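Replication protein (Sphinx1.76-related DNA, PDB 6H24) probably initiates plasmid replication as a Rep protein, represented here by its dimeric N-terminal winged-helix (WH1) domain. Local coordinates at residues A[90-102]-A[108-120]. Numbering follows the deposited sequence.
Sequences INITSRWVSQIGY and TVEIIFAPAVVPL
The side chains of I112 and Q99 lie on one face of the beta hairpin of the winged-helix WH1 domain, formed by strands 97-103 and 108-113. The I112 CD1 methyl lies against the Q99 carboxamide, 3.6 Å from NE2. Q99 reaches it with CG opposite the backbone N (chi1 -175°) and an extended chain. On the same face, a water donates to Q99 OE1 and, at longer range, to E110 OE1. The E110 carboxylate also forms a salt bridge with R85 of the second subunit.

I100 and I111 point to the other face. Their side chains cross obliquely, with the two CG2 methyls 4.1 Å apart. At the next pair on this face, V109 CG1 meets Y102 CB, while the Y102 ring leads away to a cation-pi contact with K68. I100 and V109 also touch helix 60-75, which packs on this face. G101 pairs with E110; E110 N donates to G101 O.

The chain turns a corner at S98. S98 N donates to I112 O. V97 CG1 lies obliquely to the F113 ring, 4.1 Å from CD1, and W96 O sits at the edge of that ring. The same W96 oxygen accepts a nearly straight bond from A114 N (176°). The W96 side chain starts away from 108-120, and its indole meets F79 edge-to-face.

Before the corner, A114 CB presses on R95 O at 3.2 Å. Residues on both strand parts of 90-102 pair with a strand of the second subunit, continuing the sheet across the dimer. S94 OG donates to R95 O at 2.8 Å, in the carbonyl plane on a lone pair. It also accepts from a water that A116 N holds at 2.9 Å.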
loop_
_atom_site.group_PDB
_atom_site.type_symbol
_atom_site.label_atom_id
_atom_site.label_comp_id
_atom_site.label_asym_id
_atom_site.label_seq_id
_atom_site.Cartn_x
_atom_site.Cartn_y
_atom_site.Cartn_z
ATOM N N ILE A 90 2.709 11.661 15.101
ATOM C CA ILE A 90 2.988 11.556 13.671
ATOM C C ILE A 90 1.691 11.688 12.888
ATOM O O ILE A 90 0.642 11.191 13.307
ATOM C CB ILE A 90 3.723 10.243 13.338
ATOM C CG1 ILE A 90 4.129 10.223 11.862
ATOM C CG2 ILE A 90 2.856 9.034 13.672
ATOM C CD1 ILE A 90 5.224 9.229 11.562
ATOM N N ASN A 91 1.770 12.363 11.742
ATOM C CA ASN A 91 0.632 12.560 10.852
ATOM C C ASN A 91 0.714 11.517 9.740
ATOM O O ASN A 91 1.577 11.612 8.861
ATOM C CB ASN A 91 0.665 13.973 10.273
ATOM C CG ASN A 91 0.404 15.037 11.318
ATOM O OD1 ASN A 91 -0.706 15.166 11.826
ATOM N ND2 ASN A 91 1.437 15.803 11.647
ATOM N N ILE A 92 -0.208 10.553 9.742
ATOM C CA ILE A 92 -0.144 9.408 8.837
ATOM C C ILE A 92 -1.157 9.539 7.706
ATOM O O ILE A 92 -2.284 10.009 7.911
ATOM C CB ILE A 92 -0.390 8.095 9.607
ATOM C CG1 ILE A 92 0.744 7.859 10.605
ATOM C CG2 ILE A 92 -0.526 6.923 8.662
ATOM C CD1 ILE A 92 0.476 6.724 11.561
ATOM N N THR A 93 -0.752 9.116 6.512
ATOM C CA THR A 93 -1.674 8.858 5.412
ATOM C C THR A 93 -1.514 7.407 4.971
ATOM O O THR A 93 -0.389 6.943 4.751
ATOM C CB THR A 93 -1.432 9.805 4.243
ATOM O OG1 THR A 93 -1.512 11.155 4.710
ATOM C CG2 THR A 93 -2.470 9.582 3.157
ATOM N N SER A 94 -2.636 6.698 4.830
ATOM C CA SER A 94 -2.631 5.273 4.526
ATOM C C SER A 94 -3.536 4.980 3.343
ATOM O O SER A 94 -4.509 5.694 3.097
ATOM C CB SER A 94 -3.110 4.425 5.733
ATOM O OG SER A 94 -3.138 3.036 5.430
ATOM N N ARG A 95 -3.194 3.924 2.608
ATOM C CA ARG A 95 -4.098 3.311 1.657
ATOM C C ARG A 95 -5.067 2.369 2.370
ATOM O O ARG A 95 -4.870 1.999 3.529
ATOM C CB ARG A 95 -3.316 2.527 0.601
ATOM C CG ARG A 95 -2.411 3.377 -0.295
ATOM C CD ARG A 95 -3.206 4.409 -1.049
ATOM N NE ARG A 95 -2.368 5.180 -1.963
ATOM C CZ ARG A 95 -2.813 6.146 -2.741
ATOM N NH1 ARG A 95 -4.103 6.464 -2.762
ATOM N NH2 ARG A 95 -1.968 6.796 -3.531
ATOM N N TRP A 96 -6.127 1.983 1.654
ATOM C CA TRP A 96 -6.950 0.852 2.077
ATOM C C TRP A 96 -6.288 -0.471 1.699
ATOM O O TRP A 96 -6.248 -1.407 2.506
ATOM C CB TRP A 96 -8.337 0.930 1.425
ATOM C CG TRP A 96 -9.230 1.976 1.984
ATOM C CD1 TRP A 96 -9.149 3.321 1.775
ATOM C CD2 TRP A 96 -10.383 1.767 2.814
ATOM N NE1 TRP A 96 -10.170 3.964 2.434
ATOM C CE2 TRP A 96 -10.941 3.033 3.081
ATOM C CE3 TRP A 96 -10.997 0.632 3.347
ATOM C CZ2 TRP A 96 -12.075 3.198 3.872
ATOM C CZ3 TRP A 96 -12.121 0.798 4.134
ATOM C CH2 TRP A 96 -12.653 2.070 4.385
ATOM N N VAL A 97 -5.759 -0.552 0.481
ATOM C CA VAL A 97 -5.112 -1.744 -0.047
ATOM C C VAL A 97 -3.772 -1.334 -0.657
ATOM O O VAL A 97 -3.652 -0.260 -1.254
ATOM C CB VAL A 97 -6.004 -2.453 -1.092
ATOM C CG1 VAL A 97 -7.229 -3.077 -0.443
ATOM C CG2 VAL A 97 -6.450 -1.462 -2.182
ATOM N N SER A 98 -2.758 -2.177 -0.475
ATOM C CA SER A 98 -1.439 -1.928 -1.037
ATOM C C SER A 98 -1.272 -2.511 -2.432
ATOM O O SER A 98 -0.338 -2.116 -3.150
ATOM C CB SER A 98 -0.363 -2.524 -0.128
ATOM O OG SER A 98 -0.592 -3.910 0.074
ATOM N N GLN A 99 -2.141 -3.438 -2.828
ATOM C CA GLN A 99 -1.961 -4.229 -4.034
ATOM C C GLN A 99 -3.313 -4.770 -4.455
ATOM O O GLN A 99 -4.103 -5.185 -3.604
ATOM C CB GLN A 99 -0.992 -5.396 -3.782
ATOM C CG GLN A 99 -0.614 -6.237 -5.001
ATOM C CD GLN A 99 0.274 -7.416 -4.639
ATOM O OE1 GLN A 99 -0.047 -8.574 -4.938
ATOM N NE2 GLN A 99 1.382 -7.134 -3.982
ATOM N N ILE A 100 -3.549 -4.800 -5.768
ATOM C CA ILE A 100 -4.735 -5.425 -6.345
ATOM C C ILE A 100 -4.306 -6.263 -7.540
ATOM O O ILE A 100 -3.218 -6.092 -8.093
ATOM C CB ILE A 100 -5.788 -4.384 -6.775
ATOM C CG1 ILE A 100 -5.188 -3.408 -7.798
ATOM C CG2 ILE A 100 -6.323 -3.645 -5.556
ATOM C CD1 ILE A 100 -6.178 -2.439 -8.401
ATOM N N GLY A 101 -5.185 -7.163 -7.952
ATOM C CA GLY A 101 -4.914 -7.986 -9.114
ATOM C C GLY A 101 -6.194 -8.571 -9.652
ATOM O O GLY A 101 -7.177 -8.737 -8.926
ATOM N N TYR A 102 -6.172 -8.896 -10.937
ATOM C CA TYR A 102 -7.325 -9.539 -11.548
ATOM C C TYR A 102 -6.880 -10.599 -12.537
ATOM O O TYR A 102 -5.866 -10.447 -13.231
ATOM C CB TYR A 102 -8.232 -8.518 -12.251
ATOM C CG TYR A 102 -7.564 -7.796 -13.389
ATOM C CD1 TYR A 102 -7.510 -8.362 -14.653
ATOM C CD2 TYR A 102 -7.012 -6.539 -13.207
ATOM C CE1 TYR A 102 -6.895 -7.702 -15.708
ATOM C CE2 TYR A 102 -6.408 -5.865 -14.251
ATOM C CZ TYR A 102 -6.350 -6.453 -15.497
ATOM O OH TYR A 102 -5.748 -5.783 -16.541
ATOM N N THR A 108 -11.643 -13.886 -11.136
ATOM C CA THR A 108 -11.201 -13.696 -9.763
ATOM C C THR A 108 -10.371 -12.427 -9.665
ATOM O O THR A 108 -9.724 -12.007 -10.635
ATOM C CB THR A 108 -10.371 -14.887 -9.264
ATOM O OG1 THR A 108 -9.183 -15.012 -10.053
ATOM C CG2 THR A 108 -11.163 -16.169 -9.379
ATOM N N VAL A 109 -10.402 -11.811 -8.487
ATOM C CA VAL A 109 -9.552 -10.678 -8.159
ATOM C C VAL A 109 -8.788 -11.009 -6.875
ATOM O O VAL A 109 -9.081 -11.984 -6.180
ATOM C CB VAL A 109 -10.353 -9.368 -8.003
ATOM C CG1 VAL A 109 -11.081 -9.019 -9.309
ATOM C CG2 VAL A 109 -11.330 -9.475 -6.854
ATOM N N GLU A 110 -7.779 -10.193 -6.584
ATOM C CA GLU A 110 -6.912 -10.380 -5.430
ATOM C C GLU A 110 -6.630 -9.014 -4.823
ATOM O O GLU A 110 -6.388 -8.054 -5.553
ATOM C CB GLU A 110 -5.576 -11.018 -5.812
ATOM C CG GLU A 110 -5.572 -12.505 -5.983
ATOM C CD GLU A 110 -4.158 -13.031 -6.113
ATOM O OE1 GLU A 110 -3.208 -12.227 -5.961
ATOM O OE2 GLU A 110 -3.993 -14.232 -6.384
ATOM N N ILE A 111 -6.597 -8.933 -3.496
ATOM C CA ILE A 111 -6.244 -7.689 -2.826
ATOM C C ILE A 111 -5.359 -7.998 -1.627
ATOM O O ILE A 111 -5.410 -9.093 -1.062
ATOM C CB ILE A 111 -7.474 -6.869 -2.367
ATOM C CG1 ILE A 111 -8.281 -7.599 -1.288
ATOM C CG2 ILE A 111 -8.378 -6.543 -3.557
ATOM C CD1 ILE A 111 -9.383 -6.739 -0.689
ATOM N N ILE A 112 -4.527 -7.034 -1.255
ATOM C CA ILE A 112 -3.833 -7.049 0.026
ATOM C C ILE A 112 -4.206 -5.786 0.787
ATOM O O ILE A 112 -4.038 -4.679 0.270
ATOM C CB ILE A 112 -2.307 -7.137 -0.121
ATOM C CG1 ILE A 112 -1.896 -8.298 -1.029
ATOM C CG2 ILE A 112 -1.683 -7.315 1.266
ATOM C CD1 ILE A 112 -0.384 -8.452 -1.187
ATOM N N PHE A 113 -4.691 -5.943 2.012
ATOM C CA PHE A 113 -5.002 -4.780 2.828
ATOM C C PHE A 113 -3.734 -4.109 3.331
ATOM O O PHE A 113 -2.742 -4.771 3.655
ATOM C CB PHE A 113 -5.885 -5.181 4.009
ATOM C CG PHE A 113 -7.292 -5.493 3.623
ATOM C CD1 PHE A 113 -8.160 -4.480 3.248
ATOM C CD2 PHE A 113 -7.751 -6.797 3.609
ATOM C CE1 PHE A 113 -9.462 -4.760 2.883
ATOM C CE2 PHE A 113 -9.054 -7.085 3.243
ATOM C CZ PHE A 113 -9.915 -6.067 2.890
ATOM N N ALA A 114 -3.783 -2.781 3.413
ATOM C CA ALA A 114 -2.697 -2.014 3.991
ATOM C C ALA A 114 -2.588 -2.296 5.487
ATOM O O ALA A 114 -3.583 -2.620 6.143
ATOM C CB ALA A 114 -2.920 -0.527 3.760
ATOM N N PRO A 115 -1.390 -2.164 6.060
ATOM C CA PRO A 115 -1.233 -2.583 7.469
ATOM C C PRO A 115 -2.060 -1.783 8.460
ATOM O O PRO A 115 -2.450 -2.330 9.496
ATOM C CB PRO A 115 0.274 -2.427 7.728
ATOM C CG PRO A 115 0.799 -1.557 6.616
ATOM C CD PRO A 115 -0.113 -1.771 5.435
ATOM N N ALA A 116 -2.373 -0.521 8.183
ATOM C CA ALA A 116 -3.195 0.239 9.120
ATOM C C ALA A 116 -4.622 -0.289 9.186
ATOM O O ALA A 116 -5.295 -0.134 10.221
ATOM C CB ALA A 116 -3.218 1.713 8.716
ATOM N N VAL A 117 -5.098 -0.898 8.104
ATOM C CA VAL A 117 -6.473 -1.372 8.022
ATOM C C VAL A 117 -6.629 -2.765 8.625
ATOM O O VAL A 117 -7.682 -3.077 9.196
ATOM C CB VAL A 117 -6.914 -1.338 6.548
ATOM C CG1 VAL A 117 -8.280 -1.968 6.378
ATOM C CG2 VAL A 117 -6.916 0.108 6.041
ATOM N N VAL A 118 -5.585 -3.591 8.528
ATOM C CA VAL A 118 -5.678 -4.981 8.977
ATOM C C VAL A 118 -6.305 -5.114 10.367
ATOM O O VAL A 118 -7.187 -5.969 10.542
ATOM C CB VAL A 118 -4.304 -5.652 8.882
ATOM C CG1 VAL A 118 -4.317 -6.990 9.586
ATOM C CG2 VAL A 118 -3.866 -5.830 7.429
ATOM N N PRO A 119 -5.897 -4.348 11.386
ATOM C CA PRO A 119 -6.471 -4.556 12.730
ATOM C C PRO A 119 -7.918 -4.124 12.850
ATOM O O PRO A 119 -8.571 -4.481 13.838
ATOM C CB PRO A 119 -5.580 -3.708 13.648
ATOM C CG PRO A 119 -4.840 -2.777 12.753
ATOM C CD PRO A 119 -4.790 -3.371 11.385
ATOM N N LEU A 120 -8.437 -3.381 11.879
ATOM C CA LEU A 120 -9.817 -2.913 11.892
ATOM C C LEU A 120 -10.706 -3.676 10.917
ATOM O O LEU A 120 -11.822 -3.232 10.640
ATOM C CB LEU A 120 -9.856 -1.418 11.575
ATOM C CG LEU A 120 -9.297 -0.525 12.685
ATOM C CD1 LEU A 120 -8.996 0.880 12.179
ATOM C CD2 LEU A 120 -10.259 -0.475 13.860
HETATM O O HOH W 1 -1.122 1.251 6.193
HETATM O O HOH W 2 -0.105 -4.343 2.726
HETATM O O HOH W 3 -2.687 -8.988 -6.150
#